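Asp/Glu-specific dipeptidyl-peptidase (PDB 5JXF) removes dipeptides from the N-terminus of oligopeptides as a serine peptidase of family S46, with strict specificity for acidic residues at the P1 position. Local coordinates at residues N145-T148 and A149-D153; T191-E194 and G195-I199; Y641-G645 and K646-C650; V699-D702 and M703-L707; E468-V471 and A472-A475. All blocks are in the same frame, centred on the assembly; numbering follows the deposited sequence.

How the contacts relate
From the N terminus, contact 1 comes first, turning the end of strand 138-146 into the short helix 148-151. Contact 2 closes the hairpin between strands 186-192 and 197-214. The two touch, with Val147 N 2.8 Å from Tyr198 O, because strands 138-146 and 197-214 are neighbours in one antiparallel sheet. Contact 5 follows within helix 460-477, its centre about 40 Å or more from every other centre. Contact 3 closes a tight turn before strand 648-653, and contact 4 leads strand 698-702 into helix 703-713. These last two share a second antiparallel sheet and the salt bridge of Glu643 with Arg704. All five follow in series, none nesting or crossing.

Contact 1: residues N145-T148 and A149-D153; sequences NDVT and AQILD. Unlike the reference sequence in segment 149-153: Ile151 (reference Val).
Thr148 meets Leu152 one turn further on, where strand 138-146 gives way to a short helix. From CB the threonine splits into two branches. OG1 stands anti to its own carbonyl carbon (chi1 -50°), which carries it back toward the strand, where it donates to Asp146 OD1 at 2.6 Å on the syn side of the carboxylate. CG2 runs the other way, alongside the leucine and pointing in the same direction, 3.9 Å from Leu152 CD1. Asp146 OD1 also accepts from Thr148 N at 2.8 Å, an Asx turn, so one oxygen holds both the backbone and the side chain of the threonine. Behind this, Thr148 O takes Leu152 N at 2.8 Å almost straight on, and Ile151 N from above the carbonyl plane. Val147, the N-cap residue, lays CG2 3.9 Å from Ile151 CG1. An alanine in place of Thr148 removes OG1 and CG2, and would probably leave Asp146 OD1 with just the backbone N-H here and Leu152 CD1 without its methyl neighbour. Thr148 OG1 also bonds Tyr198 N, while Val147 and Ile151 pack between strand 197-214 and Val175 of helix 162-178.

Contact 2: residues T191-E194 and G195-I199; sequences TFFE and GNQYI
With CG beside its backbone N (chi1 -70°) and the ring turned by chi2 72°, Phe192 offers a flat face to Ile199, whose own chi1 of -64° and extended chi2 bring CD1 over the ring. That methyl lies 3.6 Å from the centroid of the Phe192 ring, a CH-pi contact, and the two side chains cross at about a right angle. Beside them, Gln197 is fully extended and runs along Phe193, its amide almost coplanar with the ring; Gln197 OE1 meets the ring edge 3.5 Å from Phe193 CD2. Across the sheet from Phe192 and Gln197, Thr191 CG2 sits 3.5 Å from Tyr198 CE2.

Next to the turn the hairpin carries a classic beta bulge, Asn196 and Gln197 both facing Phe192. Phe192 N gives to Gln197 O at 2.8 Å, while Phe192 O accepts Gly195 N and Gln197 N from opposite faces of its carbonyl plane. An alanine at Phe192 would probably leave Ile199 CD1 without the ring face it rests on.

Asn196 ND2 reaches Phe193 O at 2.9 Å, and Asn196 N approaches the same oxygen from above its plane. Phe192 O and Phe193 O, each taking two N-H groups, thus have their hydrogen bonding met within the turn and bulge, while Asn196 ND2 additionally ties the hairpin to Arg562 O of helix 547-571.

Contact 3: residues Y641-G645 and K646-C650; sequences YGENG and KLPVC
Glu643 and Lys646 face each other across a type I' beta turn, joined by two backbone hydrogen bonds. Glu643 N gives to Lys646 O at 2.9 Å, whereas Lys646 N comes to Glu643 O at 3.2 Å. The left-handed backbone angles of Asn644 and Gly645 make the tight reversal possible; at Gly645 a CB would press on the preceding carbonyl oxygen. A softer contact extends the pairing, Gly642 CA lying 3.6 Å from Lys646 O.

One apolar pair lies next to the turn. Leu647 has CG anti to its backbone N (chi1 -168°), and its CD1 branch comes back to 4.2 Å from Tyr641 CB. Van der Waals contacts with the tyrosine carbonyl accompany it: Leu647 CD1 is 3.7 Å and Pro648 CD 4.0 Å from Tyr641 O.

Charged and polar ends are engaged elsewhere: the extended Glu643 side chain forms a salt bridge through OE2 with Arg704 NH1, and Tyr641 OH bonds Asp711. The turn leads into strand 648-653, which lies between strands 601-608 and 698-702, with Pro648 touching both Tyr608 and Arg704, and Leu647 set against Tyr705 and Phe708 of helix 703-713.

Contact 4: residues V699-D702 and M703-L707; sequences VMVD and MRYVL
Asp702 joins Met703 where strand 698-702 runs directly into helix 703-713, the axes of the two short segments making an angle of 49°. Asp702 is the N-cap of this helix. Its carbonyl oxygen begins the helical bonding, accepting Val706 N at 3.2 Å and, weakly, Tyr705 N. The aspartate CG lies anti to its backbone N (chi1 -165°), bringing the carboxylate round to the first turn, where OD1 accepts Arg704 N at 3.0 Å through its anti lone pair.

Val701, one residue earlier, packs CG1 3.9 Å from Val706 CG2 and against the edge of the Tyr705 ring. Its side chain comes within about 4 Å of that of Asp237, a charge-relay residue by similarity, so the junction lies next to the probable catalytic triad. The buried negative charge of Asp702 is probably balanced by Arg704, which also serves Glu643.

Arg704 grips the carboxylate side-on in a two-nitrogen salt bridge, the two planes 34° apart: NE reaches Asp702 OD1 at 3.0 Å with a nearly straight N-H, and NH2 meets Asp702 OD2 at 2.9 Å, both oxygens lying close to the guanidinium plane.

Contact 5: residues E468-V471 and A472-A475; sequences EQLV and ALYA
Leu470 and Leu473 meet along one face of helix 460-477, in a local contact between successive turns of an alpha-helix that lies away from the catalytic residues. Two good backbone bonds hold these turns together: Tyr474 N to Leu470 O at 3.1 Å and Ala475 N to Val471 O at 3.2 Å. The preceding bond, Leu473 N to Gln469 O at 3.4 Å, is weak.

Side chains add modest packing. Leu470 CD1 stands 4.3 Å from Leu473 CD1, so the leucines approach loosely, one methyl each. Leu473 has CG anti to its carbonyl carbon (chi1 -70°), which leans the branch point back over the previous turn, 3.5 Å from Gln469 O. Ala472 CB fits close to the backbone, 3.5 Å from Gln469 O and 3.6 Å from Glu468 O. The Tyr474 side chain, with CG anti to its backbone N (chi1 -163°), leaves the turn after its CB has passed Leu470 O, and its ring extends away from the other segment.

The Tyr474 side chain packs on Tyr407 and Phe408 of helix 386-415, and Leu470 touches Val411 and Asn415 of the same helix. Leu470 and Leu473 also rest on Ala315 of helix 295-325, so the helix lies against two long neighbours.

Contact 1: residues N145-T148 and A149-D153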
loop_
_atom_site.group_PDB
_atom_site.type_symbol
_atom_site.label_atom_id
_atom_site.label_comp_id
_atom_site.label_asym_id
_atom_site.label_seq_id
_atom_site.Cartn_x
_atom_site.Cartn_y
_atom_site.Cartn_z
ATOM N N ASN A 145 39.942 3.066 -23.133
ATOM C CA ASN A 145 41.311 3.582 -23.137
ATOM C C ASN A 145 41.511 4.865 -22.337
ATOM O O ASN A 145 40.967 5.917 -22.664
ATOM C CB ASN A 145 41.749 3.796 -24.582
ATOM C CG ASN A 145 41.460 2.589 -25.450
ATOM O OD1 ASN A 145 40.357 2.429 -25.974
ATOM N ND2 ASN A 145 42.444 1.722 -25.586
ATOM N N ASP A 146 42.300 4.773 -21.278
ATOM C CA ASP A 146 42.592 5.944 -20.469
ATOM C C ASP A 146 43.409 6.964 -21.261
ATOM O O ASP A 146 44.436 6.627 -21.856
ATOM C CB ASP A 146 43.340 5.548 -19.201
ATOM C CG ASP A 146 43.430 6.684 -18.194
ATOM O OD1 ASP A 146 43.467 7.865 -18.610
ATOM O OD2 ASP A 146 43.465 6.393 -16.980
ATOM N N VAL A 147 42.949 8.214 -21.253
ATOM C CA VAL A 147 43.626 9.287 -21.978
ATOM C C VAL A 147 43.719 10.551 -21.131
ATOM O O VAL A 147 43.742 11.660 -21.666
ATOM C CB VAL A 147 42.904 9.624 -23.301
ATOM C CG1 VAL A 147 43.048 8.480 -24.303
ATOM C CG2 VAL A 147 41.449 9.925 -23.039
ATOM N N THR A 148 43.772 10.374 -19.810
ATOM C CA THR A 148 43.848 11.486 -18.865
ATOM C C THR A 148 45.017 12.421 -19.188
ATOM O O THR A 148 44.813 13.619 -19.409
ATOM C CB THR A 148 44.005 10.994 -17.413
ATOM O OG1 THR A 148 43.017 9.998 -17.123
ATOM C CG2 THR A 148 43.853 12.151 -16.442
ATOM N N ALA A 149 46.233 11.872 -19.211
ATOM C CA ALA A 149 47.440 12.654 -19.503
ATOM C C ALA A 149 47.282 13.500 -20.761
ATOM O O ALA A 149 47.599 14.685 -20.763
ATOM C CB ALA A 149 48.650 11.735 -19.642
ATOM N N GLN A 150 46.757 12.896 -21.818
ATOM C CA GLN A 150 46.579 13.608 -23.074
ATOM C C GLN A 150 45.539 14.722 -22.972
ATOM O O GLN A 150 45.634 15.728 -23.670
ATOM C CB GLN A 150 46.196 12.629 -24.182
ATOM C CG GLN A 150 46.947 11.296 -24.120
ATOM C CD GLN A 150 46.691 10.413 -25.335
ATOM O OE1 GLN A 150 46.514 10.905 -26.453
ATOM N NE2 GLN A 150 46.648 9.099 -25.114
ATOM N N ILE A 151 44.560 14.553 -22.091
ATOM C CA ILE A 151 43.470 15.514 -21.986
ATOM C C ILE A 151 43.852 16.683 -21.066
ATOM O O ILE A 151 43.602 17.843 -21.400
ATOM C CB ILE A 151 42.165 14.823 -21.488
ATOM C CG1 ILE A 151 41.704 13.762 -22.501
ATOM C CG2 ILE A 151 41.059 15.841 -21.228
ATOM C CD1 ILE A 151 41.439 14.269 -23.894
ATOM N N LEU A 152 44.481 16.389 -19.930
ATOM C CA LEU A 152 44.889 17.438 -18.988
ATOM C C LEU A 152 46.231 18.052 -19.353
ATOM O O LEU A 152 46.829 18.782 -18.558
ATOM C CB LEU A 152 44.956 16.893 -17.564
ATOM C CG LEU A 152 43.634 16.368 -17.013
ATOM C CD1 LEU A 152 43.816 15.918 -15.576
ATOM C CD2 LEU A 152 42.549 17.442 -17.131
ATOM N N ASP A 153 46.706 17.751 -20.554
ATOM C CA ASP A 153 47.972 18.292 -21.020
ATOM C C ASP A 153 47.905 19.816 -21.132
ATOM O O ASP A 153 47.312 20.363 -22.069
ATOM C CB ASP A 153 48.351 17.661 -22.362
ATOM C CG ASP A 153 49.613 18.252 -22.948
ATOM O OD1 ASP A 153 50.711 17.933 -22.442
ATOM O OD2 ASP A 153 49.505 19.028 -23.921
#

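Contact 2: residues T191-E194 and G195-I199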
loop_
_atom_site.group_PDB
_atom_site.type_symbol
_atom_site.label_atom_id
_atom_site.label_comp_id
_atom_site.label_asym_id
_atom_site.label_seq_id
_atom_site.Cartn_x
_atom_site.Cartn_y
_atom_site.Cartn_z
ATOM N N THR A 191 34.161 11.921 -19.433
ATOM C CA THR A 191 34.771 12.470 -18.238
ATOM C C THR A 191 34.415 11.635 -17.016
ATOM O O THR A 191 33.260 11.272 -16.819
ATOM C CB THR A 191 34.328 13.910 -18.021
ATOM O OG1 THR A 191 34.313 14.590 -19.279
ATOM C CG2 THR A 191 35.261 14.610 -17.068
ATOM N N PHE A 192 35.416 11.320 -16.201
ATOM C CA PHE A 192 35.210 10.535 -14.986
ATOM C C PHE A 192 35.672 11.282 -13.729
ATOM O O PHE A 192 36.564 12.138 -13.789
ATOM C CB PHE A 192 35.955 9.197 -15.072
ATOM C CG PHE A 192 35.377 8.220 -16.066
ATOM C CD1 PHE A 192 35.517 8.422 -17.433
ATOM C CD2 PHE A 192 34.726 7.068 -15.626
ATOM C CE1 PHE A 192 34.991 7.511 -18.340
ATOM C CE2 PHE A 192 34.206 6.139 -16.529
ATOM C CZ PHE A 192 34.332 6.357 -17.883
ATOM N N PHE A 193 35.075 10.931 -12.592
ATOM C CA PHE A 193 35.459 11.483 -11.294
ATOM C C PHE A 193 35.469 13.006 -11.326
ATOM O O PHE A 193 36.388 13.637 -10.795
ATOM C CB PHE A 193 36.841 10.972 -10.865
ATOM C CG PHE A 193 36.860 9.537 -10.399
ATOM C CD1 PHE A 193 36.290 9.178 -9.188
ATOM C CD2 PHE A 193 37.498 8.559 -11.146
ATOM C CE1 PHE A 193 36.326 7.858 -8.745
ATOM C CE2 PHE A 193 37.537 7.237 -10.709
ATOM C CZ PHE A 193 36.945 6.887 -9.508
ATOM N N GLU A 194 34.470 13.583 -11.990
ATOM C CA GLU A 194 34.242 15.033 -11.983
ATOM C C GLU A 194 35.350 15.796 -12.703
ATOM O O GLU A 194 35.439 17.014 -12.588
ATOM C CB GLU A 194 34.108 15.549 -10.544
ATOM C CG GLU A 194 32.928 14.956 -9.773
ATOM C CD GLU A 194 31.591 15.576 -10.156
ATOM O OE1 GLU A 194 31.582 16.537 -10.958
ATOM O OE2 GLU A 194 30.549 15.088 -9.663
ATOM N N GLY A 195 36.193 15.077 -13.437
ATOM C CA GLY A 195 37.236 15.703 -14.234
ATOM C C GLY A 195 38.645 15.266 -13.886
ATOM O O GLY A 195 39.616 15.718 -14.508
ATOM N N ASN A 196 38.765 14.391 -12.891
ATOM C CA ASN A 196 40.067 13.862 -12.489
ATOM C C ASN A 196 40.586 12.783 -13.431
ATOM O O ASN A 196 41.740 12.369 -13.343
ATOM C CB ASN A 196 39.996 13.303 -11.069
ATOM C CG ASN A 196 39.916 14.387 -10.020
ATOM O OD1 ASN A 196 40.920 15.019 -9.691
ATOM N ND2 ASN A 196 38.724 14.596 -9.469
ATOM N N GLN A 197 39.733 12.317 -14.334
ATOM C CA GLN A 197 40.120 11.239 -15.235
ATOM C C GLN A 197 39.363 11.328 -16.557
ATOM O O GLN A 197 38.192 11.695 -16.587
ATOM C CB GLN A 197 39.886 9.874 -14.568
ATOM C CG GLN A 197 40.268 8.682 -15.437
ATOM C CD GLN A 197 40.130 7.346 -14.725
ATOM O OE1 GLN A 197 39.579 7.257 -13.625
ATOM N NE2 GLN A 197 40.649 6.296 -15.352
ATOM N N TYR A 198 40.039 11.000 -17.651
ATOM C CA TYR A 198 39.412 11.018 -18.968
ATOM C C TYR A 198 39.680 9.710 -19.701
ATOM O O TYR A 198 40.834 9.278 -19.828
ATOM C CB TYR A 198 39.909 12.209 -19.792
ATOM C CG TYR A 198 39.455 13.542 -19.248
ATOM C CD1 TYR A 198 40.175 14.191 -18.250
ATOM C CD2 TYR A 198 38.298 14.148 -19.721
ATOM C CE1 TYR A 198 39.756 15.416 -17.745
ATOM C CE2 TYR A 198 37.875 15.373 -19.225
ATOM C CZ TYR A 198 38.606 16.003 -18.238
ATOM O OH TYR A 198 38.181 17.218 -17.739
ATOM N N ILE A 199 38.604 9.078 -20.169
ATOM C CA ILE A 199 38.696 7.790 -20.841
ATOM C C ILE A 199 38.051 7.846 -22.209
ATOM O O ILE A 199 36.926 8.346 -22.342
ATOM C CB ILE A 199 38.012 6.679 -20.039
ATOM C CG1 ILE A 199 38.725 6.454 -18.707
ATOM C CG2 ILE A 199 37.953 5.389 -20.857
ATOM C CD1 ILE A 199 37.943 5.556 -17.758
#

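Contact 3: residues Y641-G645 and K646-C650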
loop_
_atom_site.group_PDB
_atom_site.type_symbol
_atom_site.label_atom_id
_atom_site.label_comp_id
_atom_site.label_asym_id
_atom_site.label_seq_id
_atom_site.Cartn_x
_atom_site.Cartn_y
_atom_site.Cartn_z
ATOM N N TYR A 641 8.745 -23.098 -19.195
ATOM C CA TYR A 641 9.033 -21.853 -18.491
ATOM C C TYR A 641 8.496 -21.851 -17.065
ATOM O O TYR A 641 8.763 -20.930 -16.300
ATOM C CB TYR A 641 8.452 -20.676 -19.258
ATOM C CG TYR A 641 8.736 -20.770 -20.717
ATOM C CD1 TYR A 641 10.041 -20.700 -21.191
ATOM C CD2 TYR A 641 7.709 -20.962 -21.619
ATOM C CE1 TYR A 641 10.305 -20.807 -22.543
ATOM C CE2 TYR A 641 7.960 -21.071 -22.961
ATOM C CZ TYR A 641 9.262 -20.987 -23.421
ATOM O OH TYR A 641 9.498 -21.093 -24.766
ATOM N N GLY A 642 7.731 -22.878 -16.713
ATOM C CA GLY A 642 7.152 -22.958 -15.386
ATOM C C GLY A 642 8.038 -23.611 -14.343
ATOM O O GLY A 642 9.006 -24.286 -14.654
ATOM N N GLU A 643 7.681 -23.406 -13.081
ATOM C CA GLU A 643 8.454 -23.907 -11.954
ATOM C C GLU A 643 7.495 -24.488 -10.924
ATOM O O GLU A 643 6.938 -23.739 -10.122
ATOM C CB GLU A 643 9.282 -22.774 -11.338
ATOM C CG GLU A 643 10.126 -23.172 -10.138
ATOM C CD GLU A 643 10.938 -22.005 -9.595
ATOM O OE1 GLU A 643 10.348 -21.132 -8.917
ATOM O OE2 GLU A 643 12.163 -21.949 -9.873
ATOM N N ASN A 644 7.281 -25.803 -10.959
ATOM C CA ASN A 644 6.318 -26.442 -10.058
ATOM C C ASN A 644 4.919 -25.844 -10.183
ATOM O O ASN A 644 4.252 -25.634 -9.174
ATOM C CB ASN A 644 6.758 -26.323 -8.588
ATOM C CG ASN A 644 8.202 -26.729 -8.360
ATOM O OD1 ASN A 644 8.764 -27.534 -9.102
ATOM N ND2 ASN A 644 8.811 -26.166 -7.319
ATOM N N GLY A 645 4.483 -25.537 -11.404
ATOM C CA GLY A 645 3.129 -25.030 -11.613
ATOM C C GLY A 645 2.932 -23.527 -11.444
ATOM O O GLY A 645 1.808 -23.033 -11.553
ATOM N N LYS A 646 4.022 -22.800 -11.190
ATOM C CA LYS A 646 3.982 -21.349 -11.037
ATOM C C LYS A 646 4.840 -20.659 -12.120
ATOM O O LYS A 646 5.813 -21.239 -12.579
ATOM C CB LYS A 646 4.472 -20.957 -9.645
ATOM C CG LYS A 646 3.831 -21.773 -8.518
ATOM C CD LYS A 646 4.273 -21.291 -7.138
ATOM C CE LYS A 646 3.996 -19.816 -6.953
ATOM N NZ LYS A 646 2.665 -19.436 -7.507
ATOM N N LEU A 647 4.465 -19.446 -12.530
ATOM C CA LEU A 647 5.243 -18.699 -13.519
ATOM C C LEU A 647 5.926 -17.506 -12.871
ATOM O O LEU A 647 5.270 -16.524 -12.501
ATOM C CB LEU A 647 4.362 -18.220 -14.664
ATOM C CG LEU A 647 5.108 -17.686 -15.881
ATOM C CD1 LEU A 647 5.769 -18.837 -16.648
ATOM C CD2 LEU A 647 4.160 -16.907 -16.775
ATOM N N PRO A 648 7.242 -17.593 -12.698
ATOM C CA PRO A 648 8.010 -16.455 -12.199
ATOM C C PRO A 648 7.791 -15.252 -13.104
ATOM O O PRO A 648 7.556 -15.404 -14.303
ATOM C CB PRO A 648 9.453 -16.950 -12.268
ATOM C CG PRO A 648 9.326 -18.434 -12.191
ATOM C CD PRO A 648 8.089 -18.766 -12.950
ATOM N N VAL A 649 7.828 -14.059 -12.539
ATOM C CA VAL A 649 7.599 -12.897 -13.364
ATOM C C VAL A 649 8.732 -11.881 -13.189
ATOM O O VAL A 649 9.311 -11.442 -14.174
ATOM C CB VAL A 649 6.227 -12.276 -13.059
ATOM C CG1 VAL A 649 6.082 -10.941 -13.728
ATOM C CG2 VAL A 649 5.135 -13.199 -13.536
ATOM N N CYS A 650 9.041 -11.511 -11.947
ATOM C CA CYS A 650 10.105 -10.547 -11.660
ATOM C C CYS A 650 10.917 -11.018 -10.471
ATOM O O CYS A 650 10.465 -11.874 -9.700
ATOM C CB CYS A 650 9.549 -9.142 -11.356
ATOM S SG CYS A 650 8.548 -8.368 -12.645
#

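Contact 4: residues V699-D702 and M703-L707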
loop_
_atom_site.group_PDB
_atom_site.type_symbol
_atom_site.label_atom_id
_atom_site.label_comp_id
_atom_site.label_asym_id
_atom_site.label_seq_id
_atom_site.Cartn_x
_atom_site.Cartn_y
_atom_site.Cartn_z
ATOM N N VAL A 699 15.183 -4.041 -9.872
ATOM C CA VAL A 699 14.103 -4.923 -10.298
ATOM C C VAL A 699 14.352 -5.434 -11.712
ATOM O O VAL A 699 14.632 -4.647 -12.626
ATOM C CB VAL A 699 12.747 -4.211 -10.237
ATOM C CG1 VAL A 699 11.567 -5.223 -10.297
ATOM C CG2 VAL A 699 12.672 -3.402 -8.948
ATOM N N MET A 700 14.232 -6.753 -11.870
ATOM C CA MET A 700 14.505 -7.477 -13.118
ATOM C C MET A 700 13.335 -8.308 -13.584
ATOM O O MET A 700 12.645 -8.943 -12.778
ATOM C CB MET A 700 15.721 -8.392 -12.940
ATOM C CG MET A 700 17.064 -7.674 -12.863
ATOM S SD MET A 700 18.272 -8.454 -11.749
ATOM C CE MET A 700 17.453 -8.207 -10.156
ATOM N N VAL A 701 13.086 -8.316 -14.886
ATOM C CA VAL A 701 12.129 -9.283 -15.412
ATOM C C VAL A 701 12.831 -10.629 -15.462
ATOM O O VAL A 701 13.950 -10.724 -15.966
ATOM C CB VAL A 701 11.598 -8.939 -16.828
ATOM C CG1 VAL A 701 10.334 -9.760 -17.115
ATOM C CG2 VAL A 701 11.325 -7.455 -16.995
ATOM N N ASP A 702 12.178 -11.663 -14.936
ATOM C CA ASP A 702 12.668 -13.037 -15.026
ATOM C C ASP A 702 12.671 -13.485 -16.492
ATOM O O ASP A 702 11.660 -13.308 -17.165
ATOM C CB ASP A 702 11.760 -13.948 -14.159
ATOM C CG ASP A 702 12.374 -15.296 -13.884
ATOM O OD1 ASP A 702 12.696 -16.017 -14.861
ATOM O OD2 ASP A 702 12.555 -15.614 -12.685
ATOM N N MET A 703 13.776 -14.054 -17.002
ATOM C CA MET A 703 13.855 -14.411 -18.432
ATOM C C MET A 703 12.839 -15.521 -18.771
ATOM O O MET A 703 12.333 -15.597 -19.898
ATOM C CB MET A 703 15.286 -14.824 -18.837
ATOM C CG MET A 703 16.222 -13.594 -19.247
ATOM S SD MET A 703 15.416 -12.487 -20.372
ATOM C CE MET A 703 15.255 -13.595 -21.767
ATOM N N ARG A 704 12.506 -16.361 -17.798
ATOM C CA ARG A 704 11.418 -17.322 -18.005
ATOM C C ARG A 704 10.087 -16.653 -18.396
ATOM O O ARG A 704 9.374 -17.156 -19.255
ATOM C CB ARG A 704 11.219 -18.189 -16.760
ATOM C CG ARG A 704 12.359 -19.178 -16.554
ATOM C CD ARG A 704 12.242 -19.883 -15.221
ATOM N NE ARG A 704 12.445 -18.951 -14.118
ATOM C CZ ARG A 704 12.448 -19.300 -12.833
ATOM N NH1 ARG A 704 12.263 -20.571 -12.494
ATOM N NH2 ARG A 704 12.640 -18.376 -11.887
ATOM N N TYR A 705 9.765 -15.514 -17.796
ATOM C CA TYR A 705 8.549 -14.768 -18.161
ATOM C C TYR A 705 8.661 -14.108 -19.535
ATOM O O TYR A 705 7.688 -14.082 -20.298
ATOM C CB TYR A 705 8.239 -13.707 -17.102
ATOM C CG TYR A 705 6.878 -13.057 -17.278
ATOM C CD1 TYR A 705 5.728 -13.833 -17.384
ATOM C CD2 TYR A 705 6.740 -11.683 -17.302
ATOM C CE1 TYR A 705 4.489 -13.256 -17.543
ATOM C CE2 TYR A 705 5.507 -11.095 -17.454
ATOM C CZ TYR A 705 4.387 -11.889 -17.570
ATOM O OH TYR A 705 3.171 -11.300 -17.738
ATOM N N VAL A 706 9.842 -13.552 -19.840
ATOM C CA VAL A 706 10.074 -13.006 -21.174
ATOM C C VAL A 706 9.798 -14.057 -22.246
ATOM O O VAL A 706 8.999 -13.840 -23.165
ATOM C CB VAL A 706 11.516 -12.488 -21.331
ATOM C CG1 VAL A 706 11.769 -12.031 -22.768
ATOM C CG2 VAL A 706 11.768 -11.363 -20.338
ATOM N N LEU A 707 10.435 -15.212 -22.112
ATOM C CA LEU A 707 10.287 -16.257 -23.123
ATOM C C LEU A 707 8.845 -16.783 -23.176
ATOM O O LEU A 707 8.290 -16.987 -24.259
ATOM C CB LEU A 707 11.268 -17.399 -22.859
ATOM C CG LEU A 707 12.767 -17.077 -22.820
ATOM C CD1 LEU A 707 13.544 -18.322 -22.431
ATOM C CD2 LEU A 707 13.273 -16.524 -24.158
#

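Contact 5: residues E468-V471 and A472-A475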
loop_
_atom_site.group_PDB
_atom_site.type_symbol
_atom_site.label_atom_id
_atom_site.label_comp_id
_atom_site.label_asym_id
_atom_site.label_seq_id
_atom_site.Cartn_x
_atom_site.Cartn_y
_atom_site.Cartn_z
ATOM N N GLU A 468 -2.201 26.730 -19.251
ATOM C CA GLU A 468 -2.959 27.572 -18.337
ATOM C C GLU A 468 -2.591 27.255 -16.891
ATOM O O GLU A 468 -2.572 28.145 -16.042
ATOM C CB GLU A 468 -4.463 27.408 -18.597
ATOM C CG GLU A 468 -5.378 27.432 -17.386
ATOM C CD GLU A 468 -6.847 27.294 -17.782
ATOM O OE1 GLU A 468 -7.144 27.393 -18.994
ATOM O OE2 GLU A 468 -7.705 27.102 -16.890
ATOM N N GLN A 469 -2.245 25.997 -16.625
ATOM C CA GLN A 469 -1.931 25.573 -15.264
ATOM C C GLN A 469 -0.471 25.839 -14.866
ATOM O O GLN A 469 -0.181 26.128 -13.707
ATOM C CB GLN A 469 -2.259 24.092 -15.106
ATOM C CG GLN A 469 -2.072 23.539 -13.707
ATOM C CD GLN A 469 -3.073 24.086 -12.707
ATOM O OE1 GLN A 469 -2.861 25.140 -12.104
ATOM N NE2 GLN A 469 -4.169 23.366 -12.524
ATOM N N LEU A 470 0.444 25.749 -15.823
ATOM C CA LEU A 470 1.876 25.882 -15.528
ATOM C C LEU A 470 2.332 27.341 -15.439
ATOM O O LEU A 470 3.193 27.694 -14.628
ATOM C CB LEU A 470 2.707 25.145 -16.584
ATOM C CG LEU A 470 3.154 23.730 -16.211
ATOM C CD1 LEU A 470 2.012 22.945 -15.551
ATOM C CD2 LEU A 470 3.620 23.037 -17.457
ATOM N N VAL A 471 1.765 28.186 -16.291
ATOM C CA VAL A 471 2.059 29.609 -16.238
ATOM C C VAL A 471 1.553 30.194 -14.916
ATOM O O VAL A 471 2.182 31.087 -14.340
ATOM C CB VAL A 471 1.440 30.347 -17.440
ATOM C CG1 VAL A 471 1.589 31.849 -17.289
ATOM C CG2 VAL A 471 2.098 29.877 -18.731
ATOM N N ALA A 472 0.431 29.666 -14.426
ATOM C CA ALA A 472 -0.073 30.031 -13.112
ATOM C C ALA A 472 0.963 29.731 -12.025
ATOM O O ALA A 472 1.205 30.559 -11.148
ATOM C CB ALA A 472 -1.375 29.308 -12.823
ATOM N N LEU A 473 1.588 28.559 -12.093
ATOM C CA LEU A 473 2.544 28.164 -11.064
ATOM C C LEU A 473 3.805 29.032 -11.073
ATOM O O LEU A 473 4.307 29.419 -10.014
ATOM C CB LEU A 473 2.919 26.692 -11.231
ATOM C CG LEU A 473 1.839 25.659 -10.904
ATOM C CD1 LEU A 473 2.230 24.278 -11.449
ATOM C CD2 LEU A 473 1.572 25.607 -9.396
ATOM N N TYR A 474 4.306 29.335 -12.270
ATOM C CA TYR A 474 5.513 30.148 -12.432
ATOM C C TYR A 474 5.317 31.530 -11.818
ATOM O O TYR A 474 6.196 32.049 -11.137
ATOM C CB TYR A 474 5.888 30.258 -13.919
ATOM C CG TYR A 474 7.315 30.717 -14.202
ATOM C CD1 TYR A 474 8.284 30.700 -13.208
ATOM C CD2 TYR A 474 7.704 31.110 -15.483
ATOM C CE1 TYR A 474 9.590 31.102 -13.468
ATOM C CE2 TYR A 474 9.010 31.509 -15.755
ATOM C CZ TYR A 474 9.950 31.499 -14.743
ATOM O OH TYR A 474 11.252 31.892 -15.006
ATOM N N ALA A 475 4.157 32.127 -12.045
ATOM C CA ALA A 475 3.897 33.447 -11.485
ATOM C C ALA A 475 3.772 33.398 -9.959
ATOM O O ALA A 475 4.386 34.200 -9.251
ATOM C CB ALA A 475 2.641 34.053 -12.104
#